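Local coordinates for phage-like element PBSX protein XepA (Bacillus subtilis subsp. subtilis str. 168, PDB 6I56), which is of unknown function, is encoded by the defective prophage-like element PBSX, and does not seem to take part in host cell lysis, at residues 46-51 against 128-133; 79-84 against 122-127. All blocks are in the same frame, centred on the assembly; numbering follows the deposited sequence.

Overall arrangement
Both contacts lie in the domain built from two four-stranded antiparallel sheets, each with its strands in the order 1-4-2-3, that pack as a beta sandwich. Interaction 2 (79-84 with 122-127) pairs the two inner strands, 80-87 and 118-125, of one sheet. Interaction 1 (46-51 with 128-133) joins two loops that cross between the sheets, one from strand 41-44 to 53-60, the other from 118-125 to 133-140. Both segments of interaction 2 fall between those of interaction 1 in sequence, and the centres are about 10 Å apart. The side-chain amide of N125, ending strand 118-125, bridges them: its ND2 bonds K49 O and L128 O, tying both connections to that sheet.

Interaction 1: 46-51 against 128-133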
ATOM      1  N   ALA B  46     -19.425  24.675  33.377  1.00 60.80           N
ATOM      2  CA  ALA B  46     -20.663  24.843  34.173  1.00 62.60           C
ATOM      3  C   ALA B  46     -21.415  23.510  34.238  1.00 63.44           C
ATOM      4  O   ALA B  46     -21.866  23.023  33.204  1.00 67.69           O
ATOM      5  CB  ALA B  46     -21.533  25.945  33.603  1.00 62.42           C
ATOM      6  N   ALA B  47     -21.540  22.949  35.435  1.00 64.42           N
ATOM      7  CA  ALA B  47     -22.310  21.721  35.739  1.00 64.57           C
ATOM      8  C   ALA B  47     -23.758  21.915  35.287  1.00 63.95           C
ATOM      9  O   ALA B  47     -24.324  22.963  35.594  1.00 60.37           O
ATOM     10  CB  ALA B  47     -22.241  21.436  37.219  1.00 65.07           C
ATOM     11  N   LEU B  48     -24.316  20.954  34.558  1.00 63.86           N
ATOM     12  CA  LEU B  48     -25.703  21.020  34.023  1.00 65.23           C
ATOM     13  C   LEU B  48     -26.650  20.262  34.950  1.00 67.52           C
ATOM     14  O   LEU B  48     -26.255  19.201  35.480  1.00 69.26           O
ATOM     15  CB  LEU B  48     -25.716  20.380  32.640  1.00 62.17           C
ATOM     16  CG  LEU B  48     -24.868  21.114  31.607  1.00 61.29           C
ATOM     17  CD1 LEU B  48     -24.588  20.230  30.403  1.00 60.09           C
ATOM     18  CD2 LEU B  48     -25.532  22.406  31.176  1.00 59.39           C
ATOM     19  N   LYS B  49     -27.869  20.770  35.092  1.00 71.76           N
ATOM     20  CA  LYS B  49     -28.991  20.030  35.724  1.00 77.38           C
ATOM     21  C   LYS B  49     -29.311  18.799  34.866  1.00 75.52           C
ATOM     22  O   LYS B  49     -28.911  18.767  33.675  1.00 71.26           O
ATOM     23  CB  LYS B  49     -30.246  20.901  35.794  1.00 79.89           C
ATOM     24  CG  LYS B  49     -30.155  22.239  36.492  1.00 85.27           C
ATOM     25  CD  LYS B  49     -31.199  23.180  35.861  1.00 90.43           C
ATOM     26  CE  LYS B  49     -31.141  24.595  36.371  1.00 92.94           C
ATOM     27  NZ  LYS B  49     -31.371  24.640  37.833  1.00 94.85           N
ATOM     28  N   ALA B  50     -30.038  17.834  35.435  1.00 75.46           N
ATOM     29  CA  ALA B  50     -30.600  16.678  34.702  1.00 75.31           C
ATOM     30  C   ALA B  50     -31.300  17.195  33.445  1.00 73.55           C
ATOM     31  O   ALA B  50     -32.074  18.136  33.571  1.00 74.28           O
ATOM     32  CB  ALA B  50     -31.534  15.888  35.583  1.00 76.64           C
ATOM     33  N   THR B  51     -30.953  16.631  32.279  1.00 71.89           N
ATOM     34  CA  THR B  51     -31.567  16.871  30.944  1.00 68.48           C
ATOM     35  C   THR B  51     -31.218  18.261  30.404  1.00 65.86           C
ATOM     36  O   THR B  51     -31.634  18.539  29.298  1.00 62.29           O
ATOM     37  CB  THR B  51     -33.082  16.637  30.978  1.00 71.58           C
ATOM     38  OG1 THR B  51     -33.711  17.831  31.452  1.00 71.40           O
ATOM     39  CG2 THR B  51     -33.470  15.441  31.834  1.00 74.03           C
ATOM     40  N   LEU B 128     -29.116  12.641  35.397  1.00 74.85           N
ATOM     41  CA  LEU B 128     -28.542  13.034  36.698  1.00 74.25           C
ATOM     42  C   LEU B 128     -27.780  14.344  36.562  1.00 70.80           C
ATOM     43  O   LEU B 128     -26.988  14.485  35.622  1.00 67.78           O
ATOM     44  CB  LEU B 128     -27.666  11.894  37.223  1.00 75.22           C
ATOM     45  CG  LEU B 128     -28.407  10.606  37.592  1.00 77.51           C
ATOM     46  CD1 LEU B 128     -27.431   9.485  37.931  1.00 78.06           C
ATOM     47  CD2 LEU B 128     -29.391  10.870  38.717  1.00 79.48           C
ATOM     48  N   GLN B 129     -28.010  15.250  37.499  1.00 72.71           N
ATOM     49  CA  GLN B 129     -27.264  16.514  37.639  1.00 74.85           C
ATOM     50  C   GLN B 129     -25.754  16.258  37.679  1.00 71.78           C
ATOM     51  O   GLN B 129     -25.307  15.402  38.445  1.00 71.89           O
ATOM     52  CB  GLN B 129     -27.697  17.262  38.903  1.00 77.92           C
ATOM     53  CG  GLN B 129     -27.004  18.609  39.057  1.00 80.72           C
ATOM     54  CD  GLN B 129     -27.969  19.656  39.580  1.00 84.90           C
ATOM     55  OE1 GLN B 129     -29.042  19.895  39.024  1.00 89.33           O
ATOM     56  NE2 GLN B 129     -27.612  20.284  40.682  1.00 86.72           N
ATOM     57  N   GLN B 130     -25.008  16.977  36.859  1.00 69.65           N
ATOM     58  CA  GLN B 130     -23.523  16.937  36.886  1.00 69.94           C
ATOM     59  C   GLN B 130     -23.067  17.652  38.150  1.00 70.86           C
ATOM     60  O   GLN B 130     -23.756  18.572  38.574  1.00 71.04           O
ATOM     61  CB  GLN B 130     -22.925  17.640  35.674  1.00 65.98           C
ATOM     62  CG  GLN B 130     -23.376  17.070  34.339  1.00 65.00           C
ATOM     63  CD  GLN B 130     -22.781  17.886  33.213  1.00 61.39           C
ATOM     64  OE1 GLN B 130     -22.644  19.109  33.342  1.00 60.30           O
ATOM     65  NE2 GLN B 130     -22.375  17.200  32.148  1.00 59.31           N
ATOM     66  N   SER B 131     -21.949  17.238  38.719  1.00 71.43           N
ATOM     67  CA  SER B 131     -21.202  18.051  39.701  1.00 73.06           C
ATOM     68  C   SER B 131     -19.833  18.388  39.112  1.00 70.44           C
ATOM     69  O   SER B 131     -19.170  19.282  39.620  1.00 71.23           O
ATOM     70  CB  SER B 131     -21.139  17.347  41.046  1.00 77.68           C
ATOM     71  OG  SER B 131     -20.247  16.254  40.958  1.00 81.55           O
ATOM     72  N   GLU B 132     -19.411  17.754  38.022  1.00 69.30           N
ATOM     73  CA  GLU B 132     -18.108  18.059  37.378  1.00 66.43           C
ATOM     74  C   GLU B 132     -18.294  17.921  35.854  1.00 61.97           C
ATOM     75  O   GLU B 132     -18.847  16.903  35.415  1.00 61.48           O
ATOM     76  CB  GLU B 132     -17.055  17.144  38.016  1.00 67.98           C
ATOM     77  CG  GLU B 132     -15.728  17.143  37.285  1.00 69.55           C
ATOM     78  CD  GLU B 132     -14.635  16.265  37.889  1.00 72.19           C
ATOM     79  OE1 GLU B 132     -14.998  15.302  38.627  1.00 75.45           O
ATOM     80  OE2 GLU B 132     -13.443  16.499  37.563  1.00 66.87           O
ATOM     81  N   PHE B 133     -17.881  18.908  35.069  1.00 58.18           N
ATOM     82  CA  PHE B 133     -18.059  18.903  33.595  1.00 54.99           C
ATOM     83  C   PHE B 133     -17.043  19.855  32.966  1.00 53.71           C
ATOM     84  O   PHE B 133     -16.945  20.998  33.455  1.00 53.52           O
ATOM     85  CB  PHE B 133     -19.485  19.286  33.228  1.00 56.25           C
ATOM     86  CG  PHE B 133     -19.792  19.433  31.757  1.00 56.67           C
ATOM     87  CD1 PHE B 133     -19.375  18.487  30.835  1.00 56.00           C
ATOM     88  CD2 PHE B 133     -20.549  20.499  31.287  1.00 57.96           C
ATOM     89  CE1 PHE B 133     -19.693  18.615  29.495  1.00 55.91           C
ATOM     90  CE2 PHE B 133     -20.856  20.628  29.940  1.00 57.11           C
ATOM     91  CZ  PHE B 133     -20.440  19.681  29.042  1.00 55.90           C
TER
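L48 and Q130 meet through two hydrogen bonds, one between the two backbones and one from the L48 backbone to the Q130 side chain. Q130 N reaches L48 O at 2.9 Å, almost in line with the carbonyl, while L48 N donates to Q130 OE1 at 2.8 Å. In the second bond the donor sits 29° out of the amide's carbonyl plane. Q130 places its CG anti to its carbonyl carbon (chi1 -58°) and then runs straight, which carries the amide alongside the leucine until OE1 is 3.4 Å from L48 CB. The F133 ring comes next: its edge meets A46 O, 3.4 Å from CD2, and one face receives Q130 NE2 near the rim. L48 CD1 touches F133 CE2 at 3.8 Å. These loops are the two neighbouring crossings between the sheets of the beta sandwich, and L48 and Q130 turn inward onto Y123 and N125 of strand 118-125. On the outer side Q129 lies beside K49, its OE1 3.3 Å from K49 CA, and A47 CB rests 3.5 Å from Q130 O. Farther out, D77 OD1 accepts from S131 N and E132 N, which probably fixes the backbone just before F133, and E52 OE1 accepts from K49 N.

Interaction 2: 79-84 against 122-127; sequences EGTLFI and RYVNGN
F83 and R122 face each other as a hydrogen-bonded pair of two antiparallel inner strands in a sheet of the beta sandwich. F83 N donates to R122 O at 2.8 Å and R122 N returns a bond to F83 O. On this face of the sheet the guanidinium of R122 lies flat on the phenyl ring, the planes only 13° apart, in an off-centre cation-pi contact with CZ 4.3 Å from the ring centroid. R122 leaves the backbone extended and bends at chi3 (59°), which folds the head back over the ring so that NH2 stands near its rim, 3.7 Å from F83 CD2. A salt bridge from NE to E85 OE1 also holds the guanidinium, probably limiting its freedom to turn. T81 CG2 lies over the opposite face of the phenyl ring, again off-centre, and V124 CG2 comes up to its edge, 3.8 Å from CE2. T81, F83, R122 and V124 are all partly exposed on this face.

Y123 and L82, a non-hydrogen-bonded pair, turn to the other face and into the sandwich, where Y123 meets A74 and A76 of the second sheet and L82 meets T109. With CG anti to the backbone N (chi1 -171°), the tyrosine ring lies back across the neighbouring strand: T81 O sits over one face near the rim, and OH approaches G80 CA to 3.3 Å. G80, with no side chain, lets the phenol end lie this close to the backbone. T81 O also accepts from V124 N, and T81 N in turn donates to V124 O. Beyond the last pair, G80 with N125, the ladder extends into the loop, where G126 N bonds E79 O at 2.9 Å.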
ATOM      1  N   GLU B  79     -23.466  10.840  32.846  1.00 69.44           N
ATOM      2  CA  GLU B  79     -23.557  10.498  31.412  1.00 70.29           C
ATOM      3  C   GLU B  79     -24.296  11.603  30.654  1.00 68.33           C
ATOM      4  O   GLU B  79     -25.129  12.324  31.223  1.00 67.59           O
ATOM      5  CB  GLU B  79     -24.215   9.133  31.336  1.00 73.78           C
ATOM      6  CG  GLU B  79     -24.972   8.785  30.071  1.00 77.02           C
ATOM      7  CD  GLU B  79     -25.732   7.478  30.335  1.00 82.31           C
ATOM      8  OE1 GLU B  79     -26.231   7.298  31.472  1.00 82.01           O
ATOM      9  OE2 GLU B  79     -25.809   6.605  29.427  1.00 91.03           O
ATOM     10  N   GLY B  80     -23.960  11.753  29.388  1.00 64.90           N
ATOM     11  CA  GLY B  80     -24.608  12.730  28.490  1.00 62.48           C
ATOM     12  C   GLY B  80     -24.219  12.445  27.062  1.00 58.40           C
ATOM     13  O   GLY B  80     -23.652  11.392  26.842  1.00 57.03           O
ATOM     14  N   THR B  81     -24.509  13.368  26.152  1.00 54.37           N
ATOM     15  CA  THR B  81     -24.282  13.219  24.702  1.00 53.11           C
ATOM     16  C   THR B  81     -23.672  14.514  24.152  1.00 51.83           C
ATOM     17  O   THR B  81     -24.195  15.587  24.454  1.00 52.36           O
ATOM     18  CB  THR B  81     -25.567  12.820  23.973  1.00 53.42           C
ATOM     19  OG1 THR B  81     -26.059  11.654  24.632  1.00 54.60           O
ATOM     20  CG2 THR B  81     -25.322  12.501  22.519  1.00 53.22           C
ATOM     21  N   LEU B  82     -22.567  14.371  23.420  1.00 53.67           N
ATOM     22  CA  LEU B  82     -21.876  15.485  22.741  1.00 51.44           C
ATOM     23  C   LEU B  82     -22.231  15.408  21.253  1.00 51.21           C
ATOM     24  O   LEU B  82     -22.028  14.345  20.635  1.00 53.19           O
ATOM     25  CB  LEU B  82     -20.369  15.389  22.974  1.00 49.11           C
ATOM     26  CG  LEU B  82     -19.555  16.425  22.206  1.00 46.22           C
ATOM     27  CD1 LEU B  82     -20.011  17.851  22.517  1.00 45.85           C
ATOM     28  CD2 LEU B  82     -18.079  16.254  22.455  1.00 45.26           C
ATOM     29  N   PHE B  83     -22.765  16.502  20.732  1.00 51.19           N
ATOM     30  CA  PHE B  83     -23.136  16.683  19.311  1.00 49.13           C
ATOM     31  C   PHE B  83     -22.196  17.715  18.689  1.00 47.51           C
ATOM     32  O   PHE B  83     -21.993  18.806  19.268  1.00 46.63           O
ATOM     33  CB  PHE B  83     -24.582  17.167  19.195  1.00 51.19           C
ATOM     34  CG  PHE B  83     -25.631  16.237  19.734  1.00 52.95           C
ATOM     35  CD1 PHE B  83     -26.102  15.178  18.965  1.00 52.24           C
ATOM     36  CD2 PHE B  83     -26.165  16.438  21.001  1.00 53.97           C
ATOM     37  CE1 PHE B  83     -27.115  14.360  19.445  1.00 55.10           C
ATOM     38  CE2 PHE B  83     -27.145  15.585  21.493  1.00 54.78           C
ATOM     39  CZ  PHE B  83     -27.624  14.552  20.712  1.00 54.65           C
ATOM     40  N   ILE B  84     -21.656  17.378  17.521  1.00 47.36           N
ATOM     41  CA  ILE B  84     -20.949  18.341  16.642  1.00 46.55           C
ATOM     42  C   ILE B  84     -21.932  18.684  15.532  1.00 45.39           C
ATOM     43  O   ILE B  84     -22.392  17.750  14.835  1.00 43.77           O
ATOM     44  CB  ILE B  84     -19.629  17.764  16.091  1.00 44.35           C
ATOM     45  CG1 ILE B  84     -18.703  17.375  17.253  1.00 46.95           C
ATOM     46  CG2 ILE B  84     -18.994  18.751  15.126  1.00 41.46           C
ATOM     47  CD1 ILE B  84     -17.308  16.919  16.843  1.00 47.09           C
ATOM     48  N   ARG B 122     -22.932  21.029  20.938  1.00 46.61           N
ATOM     49  CA  ARG B 122     -24.116  21.004  21.811  1.00 48.37           C
ATOM     50  C   ARG B 122     -23.981  19.770  22.699  1.00 50.15           C
ATOM     51  O   ARG B 122     -23.742  18.699  22.166  1.00 52.08           O
ATOM     52  CB  ARG B 122     -25.402  21.017  20.972  1.00 48.83           C
ATOM     53  CG  ARG B 122     -26.690  21.071  21.778  1.00 48.69           C
ATOM     54  CD  ARG B 122     -27.904  21.374  20.905  1.00 49.71           C
ATOM     55  NE  ARG B 122     -28.020  20.347  19.898  1.00 49.38           N
ATOM     56  CZ  ARG B 122     -28.671  19.206  20.045  1.00 50.41           C
ATOM     57  NH1 ARG B 122     -29.329  18.940  21.158  1.00 52.95           N
ATOM     58  NH2 ARG B 122     -28.640  18.307  19.073  1.00 49.60           N
ATOM     59  N   TYR B 123     -24.084  19.941  24.015  1.00 53.79           N
ATOM     60  CA  TYR B 123     -23.967  18.837  24.987  1.00 52.60           C
ATOM     61  C   TYR B 123     -25.295  18.718  25.734  1.00 56.54           C
ATOM     62  O   TYR B 123     -25.728  19.706  26.349  1.00 57.34           O
ATOM     63  CB  TYR B 123     -22.835  19.077  25.981  1.00 52.86           C
ATOM     64  CG  TYR B 123     -22.556  17.867  26.842  1.00 54.66           C
ATOM     65  CD1 TYR B 123     -23.318  17.595  27.972  1.00 54.50           C
ATOM     66  CD2 TYR B 123     -21.560  16.962  26.486  1.00 52.35           C
ATOM     67  CE1 TYR B 123     -23.076  16.468  28.741  1.00 55.94           C
ATOM     68  CE2 TYR B 123     -21.307  15.834  27.241  1.00 53.13           C
ATOM     69  CZ  TYR B 123     -22.071  15.588  28.376  1.00 54.57           C
ATOM     70  OH  TYR B 123     -21.831  14.470  29.109  1.00 53.07           O
ATOM     71  N   VAL B 124     -25.916  17.543  25.713  1.00 57.62           N
ATOM     72  CA  VAL B 124     -27.175  17.328  26.464  1.00 60.08           C
ATOM     73  C   VAL B 124     -26.859  16.365  27.600  1.00 60.64           C
ATOM     74  O   VAL B 124     -26.504  15.196  27.322  1.00 57.84           O
ATOM     75  CB  VAL B 124     -28.354  16.868  25.580  1.00 63.68           C
ATOM     76  CG1 VAL B 124     -28.553  17.820  24.394  1.00 59.70           C
ATOM     77  CG2 VAL B 124     -28.215  15.428  25.106  1.00 66.47           C
ATOM     78  N   ASN B 125     -27.009  16.862  28.837  1.00 61.22           N
ATOM     79  CA  ASN B 125     -26.791  16.051  30.064  1.00 61.25           C
ATOM     80  C   ASN B 125     -27.873  14.986  30.142  1.00 62.14           C
ATOM     81  O   ASN B 125     -28.978  15.255  29.706  1.00 63.45           O
ATOM     82  CB  ASN B 125     -26.727  16.929  31.310  1.00 62.35           C
ATOM     83  CG  ASN B 125     -26.381  16.142  32.553  1.00 64.91           C
ATOM     84  OD1 ASN B 125     -25.630  15.157  32.489  1.00 64.88           O
ATOM     85  ND2 ASN B 125     -26.938  16.564  33.686  1.00 68.17           N
ATOM     86  N   GLY B 126     -27.559  13.828  30.716  1.00 63.02           N
ATOM     87  CA  GLY B 126     -28.532  12.752  30.987  1.00 66.07           C
ATOM     88  C   GLY B 126     -29.369  13.054  32.216  1.00 70.01           C
ATOM     89  O   GLY B 126     -29.504  14.246  32.581  1.00 69.09           O
ATOM     90  N   ASN B 127     -29.901  12.016  32.865  1.00 75.04           N
ATOM     91  CA  ASN B 127     -30.999  12.188  33.867  1.00 80.42           C
ATOM     92  C   ASN B 127     -30.424  12.497  35.254  1.00 80.11           C
ATOM     93  O   ASN B 127     -31.226  12.616  36.201  1.00 82.89           O
ATOM     94  CB  ASN B 127     -32.070  11.098  33.954  1.00 85.82           C
ATOM     95  CG  ASN B 127     -31.690   9.784  33.321  1.00 89.19           C
ATOM     96  OD1 ASN B 127     -30.545   9.370  33.486  1.00 93.75           O
ATOM     97  ND2 ASN B 127     -32.608   9.196  32.575  1.00 90.34           N
TER